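Long-range contacts in zona pellucida sperm-binding protein 1,Zona pellucida sperm-binding protein 1 (Gallus gallus, PDB 6GF7), which probably forms part of the extracellular egg coat met by sperm at fertilization, this chain being an N-terminal part of the protein that contains its Ig-like domain: residues L8-D13 with Y100-T105; H32-D37 with Q86-L91; C51-N56 with L63-G68. The protein carries 2 engineered substitutions. All blocks are in the same frame, centred on the assembly; numbering follows the deposited sequence.

How the contacts relate
All three contacts are only partly buried, but their chemistry follows their place in the Ig-like domain. Contact 1 joins side chains of two different sheets, so rings and apolar groups dominate it. Contacts 2 and 3 are each made within one sheet, between antiparallel neighbours, and rest on backbone hydrogen bonds. Strands 80-90 and 96-106 are neighbours, which brings contacts 1 and 2 together where Tyr10 packs on Leu87. Phe33 of contact 2 meets Phe65 and Leu55 of contact 3 in the apolar interior. Zinc ions sit on outward-turned residues of contacts 1 and 2 and on His53 of contact 3; the outer face of contact 3 also lies against an N-acetylglucosamine.

Contact 1. Residues L8-D13 with Y100-T105; sequences LQYHYD and YEVQMT. Engineered in segment 100-105: Gln103 (natural residue Asn). With ZN (zinc ion), chain E.
Tyr10, Tyr12 and Leu8 reach across from one sheet of the Ig-like sandwich to Tyr100, Val102 and Met104 of the other, so this is face-to-face sheet packing made by side chains. The axes of strands 9-13 and 100-105 lie 8.1 Å apart and run in nearly the same direction, 18° from parallel, leaving room for rings between them. Tyr10 turns its edge toward the face of Tyr100 in an offset edge-to-face pair with centroids 5.8 Å apart, while its CE1 lies 3.8 Å from Val102 CB. A branched valine suits this spot, being compact enough to fit beside the Tyr10 ring. Tyr12 has CG between its backbone N and carbonyl carbon (chi1 73°), which sends the ring across the gap. One ring face receives Met104 CA, 4.0 Å from the ring centroid; the Met104 sulfur adds an oblique Met-aromatic contact. At the far end Tyr12 OH donates to a lone pair of Thr105 O, 3.2 Å away in the carbonyl plane, so the phenol spans the gap and still has a polar mate. Tyr100 makes the matching link from the other strand: its OH accepts from Leu8 N at 3.0 Å and is also hydrogen-bonded to Glu89. Alternation puts His11 and Asp13 on the other side of their strand, where His11 NE2 and Asp13 OD2 bind a zinc ion completed by two waters. Strand 18-24 flanks 9-13 through backbone bonds and touches Tyr12 and Met104 through Leu21, while strand 80-90 pairs with 96-106 on the facing sheet.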
loop_
_atom_site.group_PDB
_atom_site.type_symbol
_atom_site.label_atom_id
_atom_site.label_comp_id
_atom_site.label_asym_id
_atom_site.label_seq_id
_atom_site.Cartn_x
_atom_site.Cartn_y
_atom_site.Cartn_z
ATOM N N LEU A 8 -20.768 -5.178 -12.636
ATOM C CA LEU A 8 -20.686 -5.547 -11.230
ATOM C C LEU A 8 -21.399 -4.505 -10.379
ATOM O O LEU A 8 -21.209 -3.299 -10.565
ATOM C CB LEU A 8 -19.227 -5.685 -10.805
ATOM C CG LEU A 8 -18.943 -5.891 -9.316
ATOM C CD1 LEU A 8 -19.675 -7.110 -8.793
ATOM C CD2 LEU A 8 -17.443 -6.012 -9.073
ATOM N N GLN A 9 -22.229 -4.968 -9.453
ATOM C CA GLN A 9 -22.958 -4.078 -8.564
ATOM C C GLN A 9 -22.215 -3.947 -7.244
ATOM O O GLN A 9 -21.948 -4.951 -6.573
ATOM C CB GLN A 9 -24.379 -4.589 -8.329
ATOM C CG GLN A 9 -25.272 -4.489 -9.547
ATOM C CD GLN A 9 -26.734 -4.669 -9.194
ATOM O OE1 GLN A 9 -27.077 -4.882 -8.029
ATOM N NE2 GLN A 9 -27.605 -4.577 -10.194
ATOM N N TYR A 10 -21.913 -2.707 -6.862
ATOM C CA TYR A 10 -21.210 -2.441 -5.618
ATOM C C TYR A 10 -21.608 -1.078 -5.068
ATOM O O TYR A 10 -21.976 -0.164 -5.811
ATOM C CB TYR A 10 -19.690 -2.507 -5.808
ATOM C CG TYR A 10 -19.158 -1.425 -6.706
ATOM C CD1 TYR A 10 -18.794 -0.187 -6.196
ATOM C CD2 TYR A 10 -19.019 -1.640 -8.071
ATOM C CE1 TYR A 10 -18.309 0.814 -7.024
ATOM C CE2 TYR A 10 -18.530 -0.648 -8.906
ATOM C CZ TYR A 10 -18.181 0.577 -8.377
ATOM O OH TYR A 10 -17.700 1.569 -9.198
ATOM N N HIS A 11 -21.495 -0.951 -3.753
ATOM C CA HIS A 11 -21.819 0.278 -3.049
ATOM C C HIS A 11 -21.066 0.258 -1.729
ATOM O O HIS A 11 -20.696 -0.809 -1.231
ATOM C CB HIS A 11 -23.325 0.431 -2.818
ATOM C CG HIS A 11 -23.841 -0.351 -1.653
ATOM N ND1 HIS A 11 -24.227 -1.670 -1.755
ATOM C CD2 HIS A 11 -24.036 0.001 -0.361
ATOM C CE1 HIS A 11 -24.640 -2.097 -0.575
ATOM N NE2 HIS A 11 -24.533 -1.103 0.288
ATOM N N TYR A 12 -20.790 1.438 -1.194
ATOM C CA TYR A 12 -20.135 1.523 0.100
ATOM C C TYR A 12 -21.011 2.258 1.101
ATOM O O TYR A 12 -21.849 3.087 0.736
ATOM C CB TYR A 12 -18.758 2.189 -0.010
ATOM C CG TYR A 12 -18.743 3.682 -0.257
ATOM C CD1 TYR A 12 -18.693 4.181 -1.550
ATOM C CD2 TYR A 12 -18.707 4.589 0.796
ATOM C CE1 TYR A 12 -18.643 5.542 -1.796
ATOM C CE2 TYR A 12 -18.662 5.956 0.562
ATOM C CZ TYR A 12 -18.630 6.426 -0.739
ATOM O OH TYR A 12 -18.581 7.780 -0.994
ATOM N N ASP A 13 -20.820 1.915 2.370
ATOM C CA ASP A 13 -21.552 2.506 3.478
ATOM C C ASP A 13 -20.559 3.125 4.446
ATOM O O ASP A 13 -19.499 2.549 4.714
ATOM C CB ASP A 13 -22.394 1.467 4.220
ATOM C CG ASP A 13 -23.484 0.880 3.363
ATOM O OD1 ASP A 13 -23.976 1.589 2.454
ATOM O OD2 ASP A 13 -23.859 -0.284 3.620
ATOM N N TYR A 100 -12.804 -2.005 -11.610
ATOM C CA TYR A 100 -13.567 -0.821 -11.256
ATOM C C TYR A 100 -12.789 -0.004 -10.236
ATOM O O TYR A 100 -12.214 -0.559 -9.297
ATOM C CB TYR A 100 -14.932 -1.202 -10.671
ATOM C CG TYR A 100 -15.708 -2.223 -11.473
ATOM C CD1 TYR A 100 -15.406 -3.579 -11.399
ATOM C CD2 TYR A 100 -16.776 -1.834 -12.268
ATOM C CE1 TYR A 100 -16.125 -4.509 -12.124
ATOM C CE2 TYR A 100 -17.500 -2.759 -12.992
ATOM C CZ TYR A 100 -17.173 -4.090 -12.917
ATOM O OH TYR A 100 -17.899 -5.004 -13.635
ATOM N N GLU A 101 -12.779 1.314 -10.414
ATOM C CA GLU A 101 -12.169 2.225 -9.456
ATOM C C GLU A 101 -13.267 2.953 -8.699
ATOM O O GLU A 101 -14.141 3.575 -9.308
ATOM C CB GLU A 101 -11.255 3.241 -10.146
ATOM C CG GLU A 101 -9.913 2.700 -10.606
ATOM C CD GLU A 101 -9.025 3.777 -11.209
ATOM O OE1 GLU A 101 -9.390 4.973 -11.146
ATOM O OE2 GLU A 101 -7.959 3.424 -11.750
ATOM N N VAL A 102 -13.229 2.860 -7.375
ATOM C CA VAL A 102 -14.193 3.527 -6.515
ATOM C C VAL A 102 -13.422 4.327 -5.479
ATOM O O VAL A 102 -12.412 3.858 -4.939
ATOM C CB VAL A 102 -15.163 2.536 -5.840
ATOM C CG1 VAL A 102 -14.394 1.461 -5.090
ATOM C CG2 VAL A 102 -16.121 3.271 -4.907
ATOM N N GLN A 103 -13.889 5.539 -5.208
ATOM C CA GLN A 103 -13.286 6.391 -4.193
ATOM C C GLN A 103 -14.277 6.495 -3.048
ATOM O O GLN A 103 -15.332 7.121 -3.185
ATOM C CB GLN A 103 -12.939 7.775 -4.736
ATOM C CG GLN A 103 -12.132 8.610 -3.750
ATOM C CD GLN A 103 -11.749 9.970 -4.292
ATOM O OE1 GLN A 103 -10.614 10.415 -4.123
ATOM N NE2 GLN A 103 -12.697 10.646 -4.931
ATOM N N MET A 104 -13.926 5.902 -1.917
ATOM C CA MET A 104 -14.807 5.882 -0.765
ATOM C C MET A 104 -14.520 7.115 0.074
ATOM O O MET A 104 -13.403 7.286 0.577
ATOM C CB MET A 104 -14.602 4.615 0.058
ATOM C CG MET A 104 -14.833 3.340 -0.700
ATOM S SD MET A 104 -14.345 1.966 0.334
ATOM C CE MET A 104 -15.515 2.130 1.671
ATOM N N THR A 105 -15.519 7.979 0.202
ATOM C CA THR A 105 -15.406 9.201 0.976
ATOM C C THR A 105 -16.420 9.147 2.105
ATOM O O THR A 105 -17.609 8.919 1.860
ATOM C CB THR A 105 -15.649 10.423 0.099
ATOM O OG1 THR A 105 -14.809 10.342 -1.059
ATOM C CG2 THR A 105 -15.322 11.688 0.863
HETATM ZN ZN ZN E . -25.129 -1.006 2.229
HETATM O O HOH W 1 -27.142 -0.152 2.434
HETATM O O HOH W 2 -25.685 -3.025 2.892
#

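Contact 2. Residues H32-D37 with Q86-L91; sequences HFKVLD and QLEEML. With ZN (zinc ion), chain G; ZN (zinc ion), chain F.
Lys34 and Glu88 meet on one face of an antiparallel pair, strands 32-36 and 86-90, and share a zinc ion there. The ladder beneath them is regular: His32 and Glu88 exchange two backbone hydrogen bonds, as do Lys34 and Gln86, with Phe33 and Leu87 forming the non-hydrogen-bonded pair between. Followed outward, Lys34 starts with CB 4.1 Å from the carbonyl O of Gln86. The chain is extended beyond CG, and CD passes Gln86 OE1 at 3.9 Å, the two side chains lying side by side and pointing the same way. CE then comes close to Glu88 OE1, and NZ ends on the zinc at 2.3 Å. A lysine suits this place because its long chain rises from the sheet and carries the amine out to the metal. Glu88, also extended, crosses the lysine and grips the same ion with OE1 and OE2, each 2.2 Å from it; a water fills a further position. A second zinc lies nearby, bound by His32 ND1 at 2.1 Å, two waters and Glu44 of strand 42-44. One of those waters donates to Glu88 OE1 at 2.9 Å, linking the two metal sites. Met90 SD lies over one face of the His32 ring, 3.9 Å from its centroid, a Met-aromatic contact covering the imidazole. On the other side of the sheet Phe33 and Leu87 lie alongside each other in the apolar interior, where two apolar side chains are at home. A lysine that binds zinc must offer its nitrogen lone pair, so Lys34 is probably neutral here, its ionisation shifted by the metal, while the Glu88 carboxylate would offset the charge of the ion.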
loop_
_atom_site.group_PDB
_atom_site.type_symbol
_atom_site.label_atom_id
_atom_site.label_comp_id
_atom_site.label_asym_id
_atom_site.label_seq_id
_atom_site.Cartn_x
_atom_site.Cartn_y
_atom_site.Cartn_z
ATOM N N HIS A 32 -11.507 -9.264 -5.792
ATOM C CA HIS A 32 -10.324 -8.986 -4.994
ATOM C C HIS A 32 -10.167 -7.475 -4.898
ATOM O O HIS A 32 -10.278 -6.773 -5.910
ATOM C CB HIS A 32 -9.080 -9.638 -5.592
ATOM C CG HIS A 32 -8.982 -11.104 -5.315
ATOM N ND1 HIS A 32 -7.811 -11.816 -5.463
ATOM C CD2 HIS A 32 -9.918 -11.998 -4.919
ATOM C CE1 HIS A 32 -8.027 -13.082 -5.158
ATOM N NE2 HIS A 32 -9.299 -13.221 -4.829
ATOM N N PHE A 33 -9.957 -6.974 -3.688
ATOM C CA PHE A 33 -9.839 -5.545 -3.456
ATOM C C PHE A 33 -8.372 -5.122 -3.444
ATOM O O PHE A 33 -7.514 -5.809 -2.880
ATOM C CB PHE A 33 -10.496 -5.170 -2.135
ATOM C CG PHE A 33 -11.972 -5.432 -2.103
ATOM C CD1 PHE A 33 -12.444 -6.679 -1.738
ATOM C CD2 PHE A 33 -12.884 -4.456 -2.458
ATOM C CE1 PHE A 33 -13.795 -6.941 -1.698
ATOM C CE2 PHE A 33 -14.242 -4.714 -2.425
ATOM C CZ PHE A 33 -14.697 -5.958 -2.046
ATOM N N LYS A 34 -8.089 -3.974 -4.049
ATOM C CA LYS A 34 -6.759 -3.388 -3.994
ATOM C C LYS A 34 -6.877 -1.912 -3.648
ATOM O O LYS A 34 -7.657 -1.185 -4.272
ATOM C CB LYS A 34 -6.027 -3.548 -5.330
ATOM C CG LYS A 34 -5.680 -4.966 -5.693
ATOM C CD LYS A 34 -4.959 -5.008 -7.030
ATOM C CE LYS A 34 -4.624 -6.431 -7.437
ATOM N NZ LYS A 34 -3.920 -6.459 -8.747
ATOM N N VAL A 35 -6.080 -1.467 -2.689
ATOM C CA VAL A 35 -6.020 -0.058 -2.327
ATOM C C VAL A 35 -5.030 0.632 -3.246
ATOM O O VAL A 35 -3.960 0.088 -3.543
ATOM C CB VAL A 35 -5.608 0.110 -0.852
ATOM C CG1 VAL A 35 -5.480 1.575 -0.506
ATOM C CG2 VAL A 35 -6.620 -0.554 0.061
ATOM N N LEU A 36 -5.378 1.835 -3.694
ATOM C CA LEU A 36 -4.523 2.634 -4.561
ATOM C C LEU A 36 -4.003 3.821 -3.763
ATOM O O LEU A 36 -4.796 4.597 -3.219
ATOM C CB LEU A 36 -5.287 3.114 -5.792
ATOM C CG LEU A 36 -6.065 2.047 -6.555
ATOM C CD1 LEU A 36 -6.896 2.657 -7.679
ATOM C CD2 LEU A 36 -5.091 1.042 -7.099
ATOM N N ASP A 37 -2.685 3.975 -3.721
ATOM C CA ASP A 37 -2.067 5.152 -3.134
ATOM C C ASP A 37 -1.875 6.229 -4.197
ATOM O O ASP A 37 -2.127 6.017 -5.385
ATOM C CB ASP A 37 -0.733 4.789 -2.466
ATOM C CG ASP A 37 0.382 4.476 -3.465
ATOM O OD1 ASP A 37 0.114 4.339 -4.677
ATOM O OD2 ASP A 37 1.548 4.356 -3.025
ATOM N N GLN A 86 -9.595 -0.287 -5.954
ATOM C CA GLN A 86 -9.845 -0.949 -7.223
ATOM C C GLN A 86 -10.526 -2.283 -6.946
ATOM O O GLN A 86 -10.061 -3.060 -6.104
ATOM C CB GLN A 86 -8.548 -1.164 -8.002
ATOM C CG GLN A 86 -8.749 -1.816 -9.359
ATOM C CD GLN A 86 -7.441 -2.091 -10.079
ATOM O OE1 GLN A 86 -6.406 -2.310 -9.452
ATOM N NE2 GLN A 86 -7.480 -2.071 -11.404
ATOM N N LEU A 87 -11.621 -2.544 -7.652
ATOM C CA LEU A 87 -12.316 -3.822 -7.574
ATOM C C LEU A 87 -11.918 -4.632 -8.795
ATOM O O LEU A 87 -12.069 -4.166 -9.928
ATOM C CB LEU A 87 -13.831 -3.645 -7.546
ATOM C CG LEU A 87 -14.397 -2.597 -6.602
ATOM C CD1 LEU A 87 -15.905 -2.547 -6.723
ATOM C CD2 LEU A 87 -13.992 -2.922 -5.211
ATOM N N GLU A 88 -11.389 -5.819 -8.568
ATOM C CA GLU A 88 -11.050 -6.734 -9.646
ATOM C C GLU A 88 -12.093 -7.843 -9.639
ATOM O O GLU A 88 -12.107 -8.683 -8.732
ATOM C CB GLU A 88 -9.625 -7.261 -9.485
ATOM C CG GLU A 88 -8.587 -6.262 -10.004
ATOM C CD GLU A 88 -7.176 -6.824 -10.074
ATOM O OE1 GLU A 88 -6.868 -7.796 -9.350
ATOM O OE2 GLU A 88 -6.364 -6.286 -10.860
ATOM N N GLU A 89 -13.009 -7.796 -10.609
ATOM C CA GLU A 89 -13.944 -8.895 -10.820
ATOM C C GLU A 89 -13.191 -10.056 -11.455
ATOM O O GLU A 89 -12.558 -9.892 -12.503
ATOM C CB GLU A 89 -15.101 -8.452 -11.710
ATOM C CG GLU A 89 -16.319 -9.363 -11.655
ATOM C CD GLU A 89 -17.512 -8.802 -12.421
ATOM O OE1 GLU A 89 -17.311 -7.907 -13.272
ATOM O OE2 GLU A 89 -18.654 -9.249 -12.169
ATOM N N MET A 90 -13.254 -11.226 -10.821
ATOM C CA MET A 90 -12.407 -12.351 -11.186
ATOM C C MET A 90 -13.201 -13.640 -11.307
ATOM O O MET A 90 -14.132 -13.890 -10.534
ATOM C CB MET A 90 -11.310 -12.573 -10.148
ATOM C CG MET A 90 -10.048 -11.784 -10.370
ATOM S SD MET A 90 -8.926 -12.095 -9.003
ATOM C CE MET A 90 -8.946 -13.882 -8.930
ATOM N N LEU A 91 -12.806 -14.463 -12.272
ATOM C CA LEU A 91 -13.299 -15.824 -12.330
ATOM C C LEU A 91 -12.478 -16.680 -11.369
ATOM O O LEU A 91 -11.387 -16.297 -10.941
ATOM C CB LEU A 91 -13.212 -16.380 -13.752
ATOM C CG LEU A 91 -13.789 -15.551 -14.906
ATOM C CD1 LEU A 91 -13.564 -16.277 -16.216
ATOM C CD2 LEU A 91 -15.266 -15.285 -14.714
HETATM ZN ZN ZN G . -4.917 -7.816 -10.307
HETATM ZN ZN ZN F . -5.996 -11.009 -6.072
HETATM O O HOH W 3 -5.683 -10.017 -7.995
HETATM O O HOH W 4 -4.816 -12.704 -5.340
HETATM O O HOH W 5 -4.615 -6.915 -12.276
#

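Contact 3. Residues C51-N56 with L63-G68; sequences CMHWLN and LIFSAG. With ZN (zinc ion), chain D; NAG (2-acetamido-2-deoxy-beta-D-glucopyranose), chain C.
His53 carries CG between its backbone N and carbonyl carbon (chi1 47°), which swings the imidazole away from the partner strand, where NE2 binds a zinc ion at 2.3 Å together with His73 and a water. Phe65 has CG on the far side from its own N (chi1 167°), bringing its ring alongside His53 CB, which lies 3.5 Å from Phe65 CE1, and toward Leu55 of its own non-hydrogen-bonded pair, with Phe65 CD1 3.9 Å from Leu55 CD2. These apolar groups suit the inward face, where Phe65 also packs on Leu83 and Val85. Trp54, Asn56, Ile64 and Ser66 take the other face. The indole of Trp54 sets CE3 beside Ser66 CB, which approaches at the ring edge, while CD1 lies 3.6 Å from the ring oxygen O5 of the N-acetylglucosamine and NE1 is hydrogen-bonded to Ser49 OG. Asn56 OD1 takes a hydrogen bond from the sugar's O4 at 2.6 Å. Putting an alanine here in place of Trp54 would probably remove part of the surface the sugar lies against and leave the Ser49 hydroxyl without its NE1 partner. Gly68 suits its position because Met52 CE comes to 3.5 Å from its CA, where a side chain would collide. Gly68 N donates to Met52 O, and reciprocal bonds join Trp54 with Ser66 and Asn56 with Ile64. Met52 and His53 both face Cys48 in a G1 beta bulge. The whole is a beta hairpin at the edge of an Ig-like sheet, with the glycan lying over the outer face of its outermost strand 53-57.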
loop_
_atom_site.group_PDB
_atom_site.type_symbol
_atom_site.label_atom_id
_atom_site.label_comp_id
_atom_site.label_asym_id
_atom_site.label_seq_id
_atom_site.Cartn_x
_atom_site.Cartn_y
_atom_site.Cartn_z
ATOM N N CYS A 51 -3.773 -2.693 10.554
ATOM C CA CYS A 51 -4.133 -1.719 9.531
ATOM C C CYS A 51 -5.630 -1.463 9.459
ATOM O O CYS A 51 -6.053 -0.574 8.712
ATOM C CB CYS A 51 -3.644 -2.172 8.152
ATOM S SG CYS A 51 -1.899 -1.852 7.814
ATOM N N MET A 52 -6.431 -2.230 10.199
ATOM C CA MET A 52 -7.881 -2.054 10.262
ATOM C C MET A 52 -8.550 -2.205 8.895
ATOM O O MET A 52 -9.341 -1.361 8.466
ATOM C CB MET A 52 -8.244 -0.714 10.902
ATOM C CG MET A 52 -7.827 -0.615 12.354
ATOM S SD MET A 52 -8.128 1.019 13.041
ATOM C CE MET A 52 -9.914 1.103 12.945
ATOM N N HIS A 53 -8.220 -3.285 8.197
ATOM C CA HIS A 53 -9.044 -3.683 7.068
ATOM C C HIS A 53 -9.199 -5.195 7.047
ATOM O O HIS A 53 -8.255 -5.940 7.321
ATOM C CB HIS A 53 -8.521 -3.132 5.723
ATOM C CG HIS A 53 -7.054 -3.311 5.483
ATOM N ND1 HIS A 53 -6.422 -4.533 5.561
ATOM C CD2 HIS A 53 -6.105 -2.421 5.100
ATOM C CE1 HIS A 53 -5.143 -4.385 5.264
ATOM N NE2 HIS A 53 -4.924 -3.112 4.980
ATOM N N TRP A 54 -10.414 -5.631 6.726
ATOM C CA TRP A 54 -10.805 -7.027 6.825
ATOM C C TRP A 54 -11.614 -7.404 5.594
ATOM O O TRP A 54 -12.181 -6.548 4.909
ATOM C CB TRP A 54 -11.605 -7.308 8.100
ATOM C CG TRP A 54 -10.881 -6.922 9.352
ATOM C CD1 TRP A 54 -10.073 -7.720 10.111
ATOM C CD2 TRP A 54 -10.930 -5.655 10.018
ATOM N NE1 TRP A 54 -9.594 -7.020 11.192
ATOM C CE2 TRP A 54 -10.109 -5.752 11.161
ATOM C CE3 TRP A 54 -11.580 -4.445 9.754
ATOM C CZ2 TRP A 54 -9.922 -4.685 12.038
ATOM C CZ3 TRP A 54 -11.394 -3.390 10.623
ATOM C CH2 TRP A 54 -10.573 -3.517 11.755
ATOM N N LEU A 55 -11.667 -8.707 5.329
ATOM C CA LEU A 55 -12.426 -9.258 4.220
ATOM C C LEU A 55 -13.466 -10.234 4.749
ATOM O O LEU A 55 -13.180 -11.035 5.643
ATOM C CB LEU A 55 -11.496 -9.976 3.256
ATOM C CG LEU A 55 -10.540 -9.079 2.472
ATOM C CD1 LEU A 55 -9.715 -9.934 1.535
ATOM C CD2 LEU A 55 -11.258 -7.961 1.726
ATOM N N ASN A 56 -14.680 -10.147 4.216
ATOM C CA ASN A 56 -15.744 -11.045 4.637
ATOM C C ASN A 56 -16.627 -11.361 3.448
ATOM O O ASN A 56 -16.763 -10.558 2.525
ATOM C CB ASN A 56 -16.636 -10.439 5.731
ATOM C CG ASN A 56 -15.951 -10.347 7.064
ATOM O OD1 ASN A 56 -16.039 -11.261 7.881
ATOM N ND2 ASN A 56 -15.266 -9.230 7.302
ATOM N N LEU A 63 -19.395 -9.805 -1.213
ATOM C CA LEU A 63 -18.047 -9.725 -0.665
ATOM C C LEU A 63 -17.872 -8.377 0.015
ATOM O O LEU A 63 -18.124 -7.333 -0.595
ATOM C CB LEU A 63 -17.004 -9.916 -1.765
ATOM C CG LEU A 63 -17.177 -11.249 -2.490
ATOM C CD1 LEU A 63 -16.403 -11.260 -3.772
ATOM C CD2 LEU A 63 -16.716 -12.379 -1.604
ATOM N N ILE A 64 -17.443 -8.403 1.272
ATOM C CA ILE A 64 -17.366 -7.216 2.114
ATOM C C ILE A 64 -15.908 -6.844 2.342
ATOM O O ILE A 64 -15.109 -7.678 2.789
ATOM C CB ILE A 64 -18.066 -7.445 3.460
ATOM C CG1 ILE A 64 -19.458 -8.032 3.239
ATOM C CG2 ILE A 64 -18.148 -6.134 4.232
ATOM C CD1 ILE A 64 -20.076 -8.601 4.491
ATOM N N PHE A 65 -15.568 -5.595 2.060
ATOM C CA PHE A 65 -14.286 -5.029 2.454
ATOM C C PHE A 65 -14.567 -3.959 3.505
ATOM O O PHE A 65 -15.210 -2.946 3.213
ATOM C CB PHE A 65 -13.531 -4.464 1.252
ATOM C CG PHE A 65 -12.363 -3.590 1.630
ATOM C CD1 PHE A 65 -11.314 -4.086 2.385
ATOM C CD2 PHE A 65 -12.295 -2.281 1.195
ATOM C CE1 PHE A 65 -10.240 -3.278 2.727
ATOM C CE2 PHE A 65 -11.221 -1.476 1.528
ATOM C CZ PHE A 65 -10.191 -1.979 2.294
ATOM N N SER A 66 -14.094 -4.192 4.724
ATOM C CA SER A 66 -14.238 -3.242 5.814
ATOM C C SER A 66 -12.919 -2.514 5.993
ATOM O O SER A 66 -11.852 -3.123 5.899
ATOM C CB SER A 66 -14.606 -3.938 7.128
ATOM O OG SER A 66 -15.803 -4.679 7.035
ATOM N N ALA A 67 -12.997 -1.216 6.277
ATOM C CA ALA A 67 -11.808 -0.416 6.553
ATOM C C ALA A 67 -12.140 0.548 7.674
ATOM O O ALA A 67 -13.092 1.324 7.562
ATOM C CB ALA A 67 -11.340 0.354 5.314
ATOM N N GLY A 68 -11.365 0.494 8.752
ATOM C CA GLY A 68 -11.540 1.463 9.816
ATOM C C GLY A 68 -11.061 2.836 9.379
ATOM O O GLY A 68 -10.077 2.974 8.650
HETATM ZN ZN ZN D . -2.724 -2.901 4.347
HETATM C C1 NAG C . -10.866 -11.912 8.423
HETATM C C2 NAG C . -11.186 -13.322 8.921
HETATM C C3 NAG C . -12.697 -13.542 8.997
HETATM C C4 NAG C . -13.341 -12.437 9.826
HETATM C C5 NAG C . -12.912 -11.056 9.326
HETATM C C6 NAG C . -13.392 -9.936 10.218
HETATM C C7 NAG C . -10.621 -14.765 6.907
HETATM C C8 NAG C . -11.593 -14.001 6.040
HETATM N N2 NAG C . -10.495 -14.391 8.198
HETATM O O3 NAG C . -12.969 -14.812 9.576
HETATM O O4 NAG C . -14.757 -12.532 9.726
HETATM O O5 NAG C . -11.478 -10.955 9.279
HETATM O O6 NAG C . -12.712 -9.942 11.467
HETATM O O7 NAG C . -9.963 -15.695 6.453
HETATM O O HOH W 6 -3.103 -3.765 2.377
#